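Local coordinates for protein apoptosis regulator Bcl-2 homolog (Fowlpox virus, PDB 5TZP) that inhibits apoptosis of the infected host cell by sequestering and inactivating several proapoptotic Bcl-2 proteins, among them BAX and BAK1, at residues 26-29 with 30-34; 40-43 with 44-47; 53-56 with 57-61; 132-136 with 137-141. One frame throughout, in Å; residues are numbered along the deposited sequence. Where two conformers were deposited one is given.

Interaction 1: 26-29 with 30-34; sequences YIIE and YNTNK. With SO4 (sulfate ion), chain L.
Tyr26 and Tyr30 lie side by side, pointing the same way. OH of Tyr26 is 3.6 Å from CD1 of Tyr30, and CB of Tyr30 lies obliquely to the Tyr26 ring. The other flat group is the amide of Asn31. Its ND2 donates to Ile27 O at 3.0 Å, and that oxygen lies close to the amide plane. The backbone N of Asn31 reaches Ile27 O from the opposite face of the carbonyl plane.

Residues 26-32 form the last turns of helix 14-32 in the Bcl-2 fold; Asn33 and Lys34 follow it. Tyr26 packs on helices 43-68 and 88-105, and Ile27 on helix 115-136. Thr32 OG1 donates to Ile28 O at 2.7 Å, from above the carbonyl plane. OG1 lies between the backbone N and the carbonyl carbon (chi1 65°), which turns it back toward Ile28 O. Asn33 has positive phi, and its N still bonds to Glu29 O. A water bridges Glu29 O and Asn33 OD1. CG of Glu29 lies 3.2 Å from Lys34 O, and its carboxylate is held by Tyr46, Lys50 and the N of Arg36. Lys34 NZ donates to O4 of a sulfate, probably from the crystallisation liquor.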
loop_
_atom_site.group_PDB
_atom_site.type_symbol
_atom_site.label_atom_id
_atom_site.label_comp_id
_atom_site.label_asym_id
_atom_site.label_seq_id
_atom_site.Cartn_x
_atom_site.Cartn_y
_atom_site.Cartn_z
ATOM N N TYR A 26 -6.733 6.093 2.848
ATOM C CA TYR A 26 -6.052 5.355 3.914
ATOM C C TYR A 26 -4.785 6.097 4.334
ATOM O O TYR A 26 -4.517 6.279 5.528
ATOM C CB TYR A 26 -5.777 3.896 3.523
ATOM C CG TYR A 26 -4.963 3.233 4.600
ATOM C CD1 TYR A 26 -5.488 3.044 5.847
ATOM C CD2 TYR A 26 -3.648 2.994 4.416
ATOM C CE1 TYR A 26 -4.700 2.539 6.915
ATOM C CE2 TYR A 26 -2.870 2.519 5.476
ATOM C CZ TYR A 26 -3.407 2.330 6.666
ATOM O OH TYR A 26 -2.633 1.908 7.738
ATOM N N ILE A 27 -3.975 6.545 3.371
ATOM C CA ILE A 27 -2.717 7.202 3.720
ATOM C C ILE A 27 -3.013 8.495 4.477
ATOM O O ILE A 27 -2.346 8.828 5.475
ATOM C CB ILE A 27 -1.865 7.424 2.470
ATOM C CG1 ILE A 27 -1.372 6.063 1.980
ATOM C CG2 ILE A 27 -0.664 8.311 2.792
ATOM C CD1 ILE A 27 -0.588 6.075 0.691
ATOM N N ILE A 28 -4.055 9.237 4.090
ATOM C CA ILE A 28 -4.471 10.425 4.858
ATOM C C ILE A 28 -4.854 10.042 6.291
ATOM O O ILE A 28 -4.443 10.723 7.239
ATOM C CB ILE A 28 -5.593 11.131 4.099
ATOM C CG1 ILE A 28 -5.036 11.777 2.813
ATOM C CG2 ILE A 28 -6.205 12.204 5.030
ATOM C CD1 ILE A 28 -6.129 12.178 1.897
ATOM N N GLU A 29 -5.642 8.993 6.460
ATOM C CA GLU A 29 -6.019 8.572 7.804
ATOM C C GLU A 29 -4.786 8.213 8.644
ATOM O O GLU A 29 -4.657 8.599 9.821
ATOM C CB GLU A 29 -7.043 7.442 7.778
ATOM C CG GLU A 29 -7.351 6.936 9.225
ATOM C CD GLU A 29 -8.568 6.135 9.385
ATOM O OE1 GLU A 29 -8.748 5.647 10.519
ATOM O OE2 GLU A 29 -9.447 6.057 8.494
ATOM N N TYR A 30 -3.876 7.455 8.063
ATOM C CA TYR A 30 -2.678 7.019 8.774
ATOM C C TYR A 30 -1.883 8.225 9.240
ATOM O O TYR A 30 -1.370 8.254 10.366
ATOM C CB TYR A 30 -1.867 6.116 7.862
ATOM C CG TYR A 30 -0.660 5.604 8.569
ATOM C CD1 TYR A 30 -0.733 4.492 9.446
ATOM C CD2 TYR A 30 0.578 6.199 8.438
ATOM C CE1 TYR A 30 0.409 4.115 10.168
ATOM C CE2 TYR A 30 1.661 5.801 9.112
ATOM C CZ TYR A 30 1.612 4.808 10.006
ATOM O OH TYR A 30 2.791 4.497 10.690
ATOM N N ASN A 31 -1.758 9.250 8.384
ATOM C CA ASN A 31 -0.949 10.420 8.705
ATOM C C ASN A 31 -1.611 11.331 9.685
ATOM O O ASN A 31 -0.933 12.003 10.537
ATOM C CB ASN A 31 -0.617 11.191 7.463
ATOM C CG ASN A 31 0.645 10.678 6.878
ATOM O OD1 ASN A 31 1.771 11.058 7.285
ATOM N ND2 ASN A 31 0.501 9.775 5.989
ATOM N N THR A 32 -2.917 11.488 9.601
ATOM C CA THR A 32 -3.613 12.519 10.361
ATOM C C THR A 32 -4.372 12.025 11.583
ATOM O O THR A 32 -4.848 12.868 12.368
ATOM C CB THR A 32 -4.616 13.278 9.472
ATOM O OG1 THR A 32 -5.673 12.421 9.005
ATOM C CG2 THR A 32 -3.875 13.931 8.320
ATOM N N ASN A 33 -4.589 10.697 11.684
ATOM C CA ASN A 33 -5.381 10.105 12.763
ATOM C C ASN A 33 -6.794 10.626 12.791
ATOM O O ASN A 33 -7.410 10.779 13.869
ATOM C CB ASN A 33 -4.642 10.230 14.102
ATOM C CG ASN A 33 -3.360 9.479 14.087
ATOM O OD1 ASN A 33 -3.365 8.283 13.843
ATOM N ND2 ASN A 33 -2.258 10.164 14.371
ATOM N N LYS A 34 -7.337 10.924 11.625
ATOM C CA LYS A 34 -8.717 11.278 11.462
ATOM C C LYS A 34 -9.397 10.248 10.571
ATOM O O LYS A 34 -8.789 9.743 9.612
ATOM C CB LYS A 34 -8.938 12.714 10.919
ATOM C CG LYS A 34 -8.301 13.803 11.826
ATOM C CD LYS A 34 -8.428 15.228 11.272
ATOM C CE LYS A 34 -7.831 16.235 12.336
ATOM N NZ LYS A 34 -7.615 17.598 11.798
HETATM S S SO4 L . -8.146 21.091 13.310
HETATM O O1 SO4 L . -7.881 22.311 12.538
HETATM O O2 SO4 L . -8.191 21.639 14.667
HETATM O O3 SO4 L . -9.502 20.552 13.011
HETATM O O4 SO4 L . -7.125 20.039 13.116
HETATM O O HOH W 1 -4.668 6.777 11.976
#

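Interaction 2: 40-43 with 44-47; sequences VIDS and ISYD. With EDO (1,2-ethanediol), chain E.
Asp42 and Ser45 make the tight part of this contact. The carboxylate of Asp42 receives two bonds from the one serine. Ser45 N donates to Asp42 OD1 at 3.0 Å, with an N-H...O angle of 165°. Ser45 OG donates to Asp42 OD2 at 2.7 Å. Both donors meet the carboxylate from above its plane. The side chain of Asp42 has CG anti to the backbone N (chi1 -173°), which carries the carboxylate forward over the first turn. Arg144 adds a salt bridge to OD1 and a hydrogen bond to Ser45 OG, so the carboxylate and the hydroxyl share one cationic partner. That charge would be expected to stabilise the ionised aspartate.

This is an N-cap. Asp42 sits just before helix 43-68 and binds an amide of its first turn. The carbonyl of Asp42 starts the regular helical bonding by accepting from Tyr46 N. On the apolar flank Val40 and Tyr46 cross at about a right angle. CG2 of Val40 lies 3.8 Å from CB of Tyr46 and approaches the ring obliquely. Tyr46 also packs on Met22 of helix 14-32.

The looser parts of the contact are filled by small molecules. Beside the capping carboxylate, a water donates to Asp42 OD1 at 3.2 Å and accepts from Ile44 N at 3.0 Å. Well apart from it, an ethanediol, probably from the crystallisation liquor, takes the backbone N of Ile41 on O2 and that of Asp42 on O1. It also bonds Asn21 of helix 14-32.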
loop_
_atom_site.group_PDB
_atom_site.type_symbol
_atom_site.label_atom_id
_atom_site.label_comp_id
_atom_site.label_asym_id
_atom_site.label_seq_id
_atom_site.Cartn_x
_atom_site.Cartn_y
_atom_site.Cartn_z
ATOM N N VAL A 40 -14.851 7.128 1.239
ATOM C CA VAL A 40 -14.723 6.076 0.218
ATOM C C VAL A 40 -16.068 5.421 -0.046
ATOM O O VAL A 40 -16.963 5.488 0.767
ATOM C CB VAL A 40 -13.650 5.030 0.591
ATOM C CG1 VAL A 40 -12.309 5.660 0.870
ATOM C CG2 VAL A 40 -14.074 4.186 1.748
ATOM N N ILE A 41 -16.197 4.776 -1.209
ATOM C CA ILE A 41 -17.445 4.102 -1.516
ATOM C C ILE A 41 -17.572 2.805 -0.694
ATOM O O ILE A 41 -18.616 2.521 -0.101
ATOM C CB ILE A 41 -17.534 3.863 -3.031
ATOM C CG1 ILE A 41 -17.616 5.215 -3.800
ATOM C CG2 ILE A 41 -18.715 2.910 -3.350
ATOM C CD1 ILE A 41 -17.503 5.000 -5.315
ATOM N N ASP A 42 -16.511 1.990 -0.665
ATOM C CA ASP A 42 -16.539 0.641 -0.109
ATOM C C ASP A 42 -15.948 0.670 1.299
ATOM O O ASP A 42 -14.763 0.378 1.529
ATOM C CB ASP A 42 -15.794 -0.310 -1.052
ATOM C CG ASP A 42 -15.927 -1.751 -0.617
ATOM O OD1 ASP A 42 -16.406 -2.045 0.494
ATOM O OD2 ASP A 42 -15.440 -2.609 -1.422
ATOM N N SER A 43 -16.807 1.021 2.264
ATOM C CA SER A 43 -16.339 1.174 3.645
ATOM C C SER A 43 -15.952 -0.162 4.285
ATOM O O SER A 43 -15.032 -0.203 5.085
ATOM C CB SER A 43 -17.411 1.885 4.478
ATOM O OG SER A 43 -17.895 3.043 3.802
ATOM N N ILE A 44 -16.634 -1.233 3.936
ATOM C CA ILE A 44 -16.294 -2.540 4.496
ATOM C C ILE A 44 -14.904 -2.926 4.056
ATOM O O ILE A 44 -14.067 -3.310 4.884
ATOM C CB ILE A 44 -17.322 -3.598 4.093
ATOM C CG1 ILE A 44 -18.628 -3.323 4.877
ATOM C CG2 ILE A 44 -16.860 -5.011 4.395
ATOM C CD1 ILE A 44 -19.799 -4.281 4.435
ATOM N N SER A 45 -14.599 -2.770 2.777
ATOM C CA SER A 45 -13.264 -3.127 2.336
ATOM C C SER A 45 -12.197 -2.160 2.861
ATOM O O SER A 45 -11.079 -2.611 3.142
ATOM C CB SER A 45 -13.203 -3.161 0.814
ATOM O OG SER A 45 -14.108 -4.157 0.285
ATOM N N TYR A 46 -12.558 -0.885 3.024
ATOM C CA TYR A 46 -11.632 0.078 3.651
ATOM C C TYR A 46 -11.264 -0.413 5.024
ATOM O O TYR A 46 -10.073 -0.372 5.399
ATOM C CB TYR A 46 -12.304 1.456 3.708
ATOM C CG TYR A 46 -11.430 2.513 4.317
ATOM C CD1 TYR A 46 -10.482 3.181 3.569
ATOM C CD2 TYR A 46 -11.475 2.752 5.676
ATOM C CE1 TYR A 46 -9.684 4.174 4.143
ATOM C CE2 TYR A 46 -10.622 3.707 6.276
ATOM C CZ TYR A 46 -9.767 4.403 5.473
ATOM O OH TYR A 46 -8.913 5.400 5.934
ATOM N N ASP A 47 -12.229 -0.837 5.828
ATOM C CA ASP A 47 -11.907 -1.272 7.187
ATOM C C ASP A 47 -11.035 -2.505 7.169
ATOM O O ASP A 47 -10.144 -2.643 8.014
ATOM C CB ASP A 47 -13.191 -1.516 7.967
ATOM C CG ASP A 47 -13.794 -0.242 8.591
ATOM O OD1 ASP A 47 -13.073 0.780 8.603
ATOM O OD2 ASP A 47 -14.956 -0.389 9.114
HETATM C C1 EDO E . -13.072 2.987 -3.034
HETATM O O1 EDO E . -14.306 2.353 -2.524
HETATM C C2 EDO E . -13.442 4.144 -3.925
HETATM O O2 EDO E . -14.068 5.183 -3.125
HETATM O O HOH W 2 -19.031 -1.217 2.137
#

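Interaction 3: 53-56 with 57-61; sequences CKSV and IKTNY
Val56 O is approached by three N-H groups, two of Asn60 and one of Thr59, and two of the bonds are weak. The bond that is not weak comes from the side chain: Asn60 ND2 donates to Val56 O at 2.9 Å, with an N-H...O angle of 153°. The donor lies in the carbonyl plane, on a lone pair. The oxygen itself is tilted a little from the amide plane of Asn60. The backbone N of Asn60 adds a weak bond to the same oxygen at 3.0 Å, and Thr59 N adds the other. With chi1 at -59°, CG of Asn60 is anti to its own carbonyl carbon, and the amide folds back along the helix toward the previous turn. There CG1 of Val56 lies 3.9 Å from ND2 of Asn60.

The contact lies in the middle of helix 43-68 and spans more than two turns. One side of it lines the BH3-binding groove of the Bcl-2 fold, through which such proteins sequester proapoptotic partners; here the groove holds the Bik BH3 peptide. Ser55 OG is hydrogen-bonded to an aromatic side chain of that peptide. Val56 packs on an aromatic side chain of the peptide and Asn60 on an apolar one. Cys53 and Val56 also touch Ala96 of helix 88-105. Ile57 CG1 is 3.4 Å from Cys53 O, and its side chain reaches Tyr30 and Tyr100.

At the surface a water stands 2.9 Å from Ser55 OG and donates to Thr59 OG1. Lys54 and Lys58 are exposed neighbours of like charge.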
loop_
_atom_site.group_PDB
_atom_site.type_symbol
_atom_site.label_atom_id
_atom_site.label_comp_id
_atom_site.label_asym_id
_atom_site.label_seq_id
_atom_site.Cartn_x
_atom_site.Cartn_y
_atom_site.Cartn_z
ATOM N N CYS A 53 -3.279 -3.345 7.118
ATOM C CA CYS A 53 -2.079 -2.507 7.123
ATOM C C CYS A 53 -1.582 -2.319 8.527
ATOM O O CYS A 53 -0.353 -2.309 8.767
ATOM C CB CYS A 53 -2.405 -1.181 6.454
ATOM S SG CYS A 53 -2.625 -1.285 4.662
ATOM N N LYS A 54 -2.466 -2.125 9.490
ATOM C CA LYS A 54 -2.076 -1.972 10.878
ATOM C C LYS A 54 -1.318 -3.213 11.320
ATOM O O LYS A 54 -0.265 -3.110 11.986
ATOM C CB LYS A 54 -3.291 -1.765 11.813
ATOM C CG LYS A 54 -3.025 -1.593 13.276
ATOM C CD LYS A 54 -4.310 -1.214 14.081
ATOM C CE LYS A 54 -4.056 -1.027 15.582
ATOM N NZ LYS A 54 -5.138 -0.168 16.286
ATOM N N SER A 55 -1.772 -4.412 10.909
ATOM C CA SER A 55 -1.086 -5.631 11.286
ATOM C C SER A 55 0.306 -5.692 10.675
ATOM O O SER A 55 1.301 -6.072 11.353
ATOM C CB SER A 55 -1.934 -6.821 10.859
ATOM O OG SER A 55 -1.265 -8.062 11.099
ATOM N N VAL A 56 0.428 -5.401 9.412
ATOM C CA VAL A 56 1.726 -5.400 8.714
ATOM C C VAL A 56 2.684 -4.446 9.399
ATOM O O VAL A 56 3.841 -4.793 9.627
ATOM C CB VAL A 56 1.572 -5.112 7.216
ATOM C CG1 VAL A 56 2.929 -4.880 6.539
ATOM C CG2 VAL A 56 0.851 -6.281 6.563
ATOM N N ILE A 57 2.229 -3.239 9.709
ATOM C CA ILE A 57 3.089 -2.241 10.356
ATOM C C ILE A 57 3.485 -2.709 11.734
ATOM O O ILE A 57 4.675 -2.621 12.099
ATOM C CB ILE A 57 2.401 -0.854 10.357
ATOM C CG1 ILE A 57 2.345 -0.309 8.944
ATOM C CG2 ILE A 57 3.176 0.098 11.278
ATOM C CD1 ILE A 57 1.420 0.887 8.736
ATOM N N LYS A 58 2.564 -3.233 12.522
ATOM C CA LYS A 58 2.916 -3.674 13.888
ATOM C C LYS A 58 3.948 -4.781 13.832
ATOM O O LYS A 58 4.813 -4.865 14.749
ATOM C CB LYS A 58 1.659 -4.136 14.622
ATOM C CG LYS A 58 1.905 -4.715 16.036
ATOM C CD LYS A 58 0.610 -5.239 16.684
ATOM C CE LYS A 58 -0.280 -4.068 17.082
ATOM N NZ LYS A 58 -1.474 -4.552 17.904
ATOM N N THR A 59 3.868 -5.672 12.846
ATOM C CA THR A 59 4.738 -6.839 12.754
ATOM C C THR A 59 6.108 -6.450 12.208
ATOM O O THR A 59 7.109 -7.105 12.545
ATOM C CB THR A 59 4.083 -7.899 11.860
ATOM O OG1 THR A 59 2.892 -8.337 12.508
ATOM C CG2 THR A 59 4.993 -9.066 11.603
ATOM N N ASN A 60 6.213 -5.446 11.346
ATOM C CA ASN A 60 7.396 -5.223 10.531
ATOM C C ASN A 60 7.993 -3.852 10.605
ATOM O O ASN A 60 8.951 -3.588 9.894
ATOM C CB ASN A 60 7.074 -5.521 9.054
ATOM C CG ASN A 60 6.603 -6.920 8.849
ATOM O OD1 ASN A 60 7.439 -7.831 8.798
ATOM N ND2 ASN A 60 5.323 -7.101 8.630
ATOM N N TYR A 61 7.497 -2.989 11.497
ATOM C CA TYR A 61 7.987 -1.607 11.476
ATOM C C TYR A 61 9.486 -1.509 11.693
ATOM O O TYR A 61 10.102 -0.617 11.103
ATOM C CB TYR A 61 7.249 -0.680 12.488
ATOM C CG TYR A 61 7.663 -0.855 13.908
ATOM C CD1 TYR A 61 7.115 -1.794 14.750
ATOM C CD2 TYR A 61 8.674 -0.078 14.398
ATOM C CE1 TYR A 61 7.594 -1.945 16.047
ATOM C CE2 TYR A 61 9.143 -0.225 15.675
ATOM C CZ TYR A 61 8.595 -1.111 16.490
ATOM O OH TYR A 61 9.093 -1.394 17.728
HETATM O O HOH W 3 1.242 -9.230 10.330
#

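Interaction 4: 132-136 with 137-141; sequences SWFID and QDYWN
Phe134 meets Tyr139 and Trp140 in two nearly perpendicular ring pairs. The edge of Tyr139 points to the face of Phe134 in an offset edge-to-face pair, with the planes at 88°. CD1 of Tyr139 comes to 3.7 Å from CE2 of Phe134, and CA of Tyr139 also sits over that face. Phe134 in turn puts its own edge on the face of Trp140, where CZ of Phe134 is 3.7 Å from NE1 of Trp140. That indole N-H donates to Ile18 O of helix 14-32. Ile135 lies alongside Tyr139, with CG1 4.0 Å from CE1 of Tyr139.

A second pair forms round Trp133. Gln137 lays its CG over the six-membered ring, 3.6 Å from the centroid and almost on the ring normal. Gln137 is bent at chi2 (-62°), which turns its amide back over the indole, 16° from parallel with it. Its OE1 accepts from Trp88, whose ring also meets Trp133. A water accepts from Gln137 NE2 and donates to Trp133 O and Asp136 OD2.

Helix 115-136 ends in a Schellman motif, and Asp138 and then Tyr139 have positive phi as the chain turns. Tyr139 N bonds back to Phe134 O at 2.9 Å, and Asp138 N to Ile135 O at 2.9 Å. The cluster therefore joins the helix end and the following turn to helix 14-32 through ring faces and edges. Its buried indole N-H is paid for by a backbone carbonyl, while the acids Asp136 and Asp138 stay at the exposed outer side.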
loop_
_atom_site.group_PDB
_atom_site.type_symbol
_atom_site.label_atom_id
_atom_site.label_comp_id
_atom_site.label_asym_id
_atom_site.label_seq_id
_atom_site.Cartn_x
_atom_site.Cartn_y
_atom_site.Cartn_z
ATOM N N SER A 132 -7.088 -5.688 -15.415
ATOM C CA SER A 132 -8.108 -6.719 -15.571
ATOM C C SER A 132 -8.240 -7.578 -14.327
ATOM O O SER A 132 -9.352 -7.930 -13.894
ATOM C CB SER A 132 -7.728 -7.567 -16.787
ATOM O OG SER A 132 -8.060 -6.799 -17.899
ATOM N N TRP A 133 -7.102 -7.886 -13.675
ATOM C CA TRP A 133 -7.133 -8.608 -12.392
ATOM C C TRP A 133 -7.940 -7.851 -11.356
ATOM O O TRP A 133 -8.800 -8.424 -10.687
ATOM C CB TRP A 133 -5.690 -8.889 -11.886
ATOM C CG TRP A 133 -5.599 -9.616 -10.611
ATOM C CD1 TRP A 133 -5.474 -10.925 -10.460
ATOM C CD2 TRP A 133 -5.611 -9.049 -9.291
ATOM N NE1 TRP A 133 -5.384 -11.258 -9.123
ATOM C CE2 TRP A 133 -5.474 -10.118 -8.373
ATOM C CE3 TRP A 133 -5.663 -7.748 -8.807
ATOM C CZ2 TRP A 133 -5.466 -9.909 -6.985
ATOM C CZ3 TRP A 133 -5.619 -7.547 -7.426
ATOM C CH2 TRP A 133 -5.514 -8.602 -6.542
ATOM N N PHE A 134 -7.701 -6.552 -11.234
ATOM C CA PHE A 134 -8.389 -5.726 -10.238
ATOM C C PHE A 134 -9.875 -5.653 -10.482
ATOM O O PHE A 134 -10.670 -5.847 -9.545
ATOM C CB PHE A 134 -7.718 -4.362 -10.205
ATOM C CG PHE A 134 -8.257 -3.407 -9.171
ATOM C CD1 PHE A 134 -8.152 -3.673 -7.810
ATOM C CD2 PHE A 134 -8.874 -2.254 -9.541
ATOM C CE1 PHE A 134 -8.572 -2.674 -6.869
ATOM C CE2 PHE A 134 -9.326 -1.322 -8.605
ATOM C CZ PHE A 134 -9.174 -1.548 -7.288
ATOM N N ILE A 135 -10.276 -5.438 -11.730
ATOM C CA ILE A 135 -11.700 -5.422 -12.039
ATOM C C ILE A 135 -12.312 -6.774 -11.733
ATOM O O ILE A 135 -13.428 -6.884 -11.175
ATOM C CB ILE A 135 -11.890 -5.030 -13.528
ATOM C CG1 ILE A 135 -11.420 -3.590 -13.735
ATOM C CG2 ILE A 135 -13.342 -5.257 -13.961
ATOM C CD1 ILE A 135 -11.246 -3.235 -15.209
ATOM N N ASP A 136 -11.608 -7.841 -12.048
ATOM C CA ASP A 136 -12.145 -9.188 -11.845
ATOM C C ASP A 136 -12.265 -9.581 -10.377
ATOM O O ASP A 136 -13.056 -10.469 -10.020
ATOM C CB ASP A 136 -11.295 -10.172 -12.650
ATOM C CG ASP A 136 -11.799 -11.544 -12.541
ATOM O OD1 ASP A 136 -12.892 -11.779 -13.123
ATOM O OD2 ASP A 136 -11.150 -12.300 -11.785
ATOM N N GLN A 137 -11.483 -8.949 -9.510
ATOM C CA GLN A 137 -11.590 -9.030 -8.079
ATOM C C GLN A 137 -12.801 -8.283 -7.551
ATOM O O GLN A 137 -13.023 -8.227 -6.345
ATOM C CB GLN A 137 -10.344 -8.485 -7.410
ATOM C CG GLN A 137 -9.091 -9.416 -7.530
ATOM C CD GLN A 137 -9.320 -10.727 -6.861
ATOM O OE1 GLN A 137 -9.578 -10.759 -5.661
ATOM N NE2 GLN A 137 -9.182 -11.817 -7.594
ATOM N N ASP A 138 -13.598 -7.692 -8.444
ATOM C CA ASP A 138 -14.635 -6.699 -8.054
ATOM C C ASP A 138 -14.006 -5.562 -7.248
ATOM O O ASP A 138 -14.459 -5.188 -6.174
ATOM C CB ASP A 138 -15.843 -7.341 -7.330
ATOM C CG ASP A 138 -16.975 -6.391 -7.070
ATOM O OD1 ASP A 138 -17.133 -5.356 -7.810
ATOM O OD2 ASP A 138 -17.669 -6.673 -6.049
ATOM N N TYR A 139 -12.904 -5.040 -7.806
ATOM C CA TYR A 139 -12.175 -3.916 -7.245
ATOM C C TYR A 139 -11.707 -4.325 -5.855
ATOM O O TYR A 139 -11.069 -5.372 -5.666
ATOM C CB TYR A 139 -13.035 -2.637 -7.322
ATOM C CG TYR A 139 -13.620 -2.407 -8.672
ATOM C CD1 TYR A 139 -12.876 -1.826 -9.689
ATOM C CD2 TYR A 139 -14.837 -2.908 -8.987
ATOM C CE1 TYR A 139 -13.435 -1.619 -10.952
ATOM C CE2 TYR A 139 -15.377 -2.729 -10.247
ATOM C CZ TYR A 139 -14.644 -2.103 -11.211
ATOM O OH TYR A 139 -15.280 -1.941 -12.445
ATOM N N TRP A 140 -11.997 -3.544 -4.824
ATOM C CA TRP A 140 -11.498 -3.803 -3.473
ATOM C C TRP A 140 -12.248 -4.949 -2.799
ATOM O O TRP A 140 -11.753 -5.443 -1.796
ATOM C CB TRP A 140 -11.519 -2.537 -2.598
ATOM C CG TRP A 140 -10.658 -1.453 -3.146
ATOM C CD1 TRP A 140 -11.084 -0.428 -3.920
ATOM C CD2 TRP A 140 -9.267 -1.365 -2.972
ATOM N NE1 TRP A 140 -9.956 0.348 -4.229
ATOM C CE2 TRP A 140 -8.849 -0.222 -3.672
ATOM C CE3 TRP A 140 -8.323 -2.127 -2.283
ATOM C CZ2 TRP A 140 -7.494 0.191 -3.676
ATOM C CZ3 TRP A 140 -7.020 -1.714 -2.250
ATOM C CH2 TRP A 140 -6.598 -0.590 -2.998
ATOM N N ASN A 141 -13.354 -5.435 -3.376
ATOM C CA ASN A 141 -14.080 -6.521 -2.730
ATOM C C ASN A 141 -13.171 -7.703 -2.476
ATOM O O ASN A 141 -13.358 -8.436 -1.485
ATOM C CB ASN A 141 -15.297 -6.905 -3.599
ATOM C CG ASN A 141 -16.241 -7.743 -2.830
ATOM O OD1 ASN A 141 -16.240 -9.002 -2.963
ATOM N ND2 ASN A 141 -17.041 -7.114 -2.054
HETATM O O HOH W 4 -8.765 -11.376 -10.436
#

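Interactions 1 and 4 lie at the C-terminal ends of helices 14-32 and 115-136, and interaction 2 at the start of helix 43-68. Interaction 3 lies further along that helix, beside the bound peptide. The buried sides are Tyr26 and Ile27, Ser45 and Tyr46, Cys53 and Val56, and Phe134 and Trp140. Lys34, Lys54, Lys58, Asp136 and Asp138 are exposed. Interaction 4 is mainly aromatic, interaction 2 is governed by a carboxylate, and interactions 1 and 3 both use an asparagine amide bonded to a carbonyl of the preceding turn. Interaction 1 touches interaction 2 through Glu29 and Tyr46, and interaction 3 through Tyr30 and Ile57. Interaction 2 meets interaction 4 where Ser45 approaches Trp140.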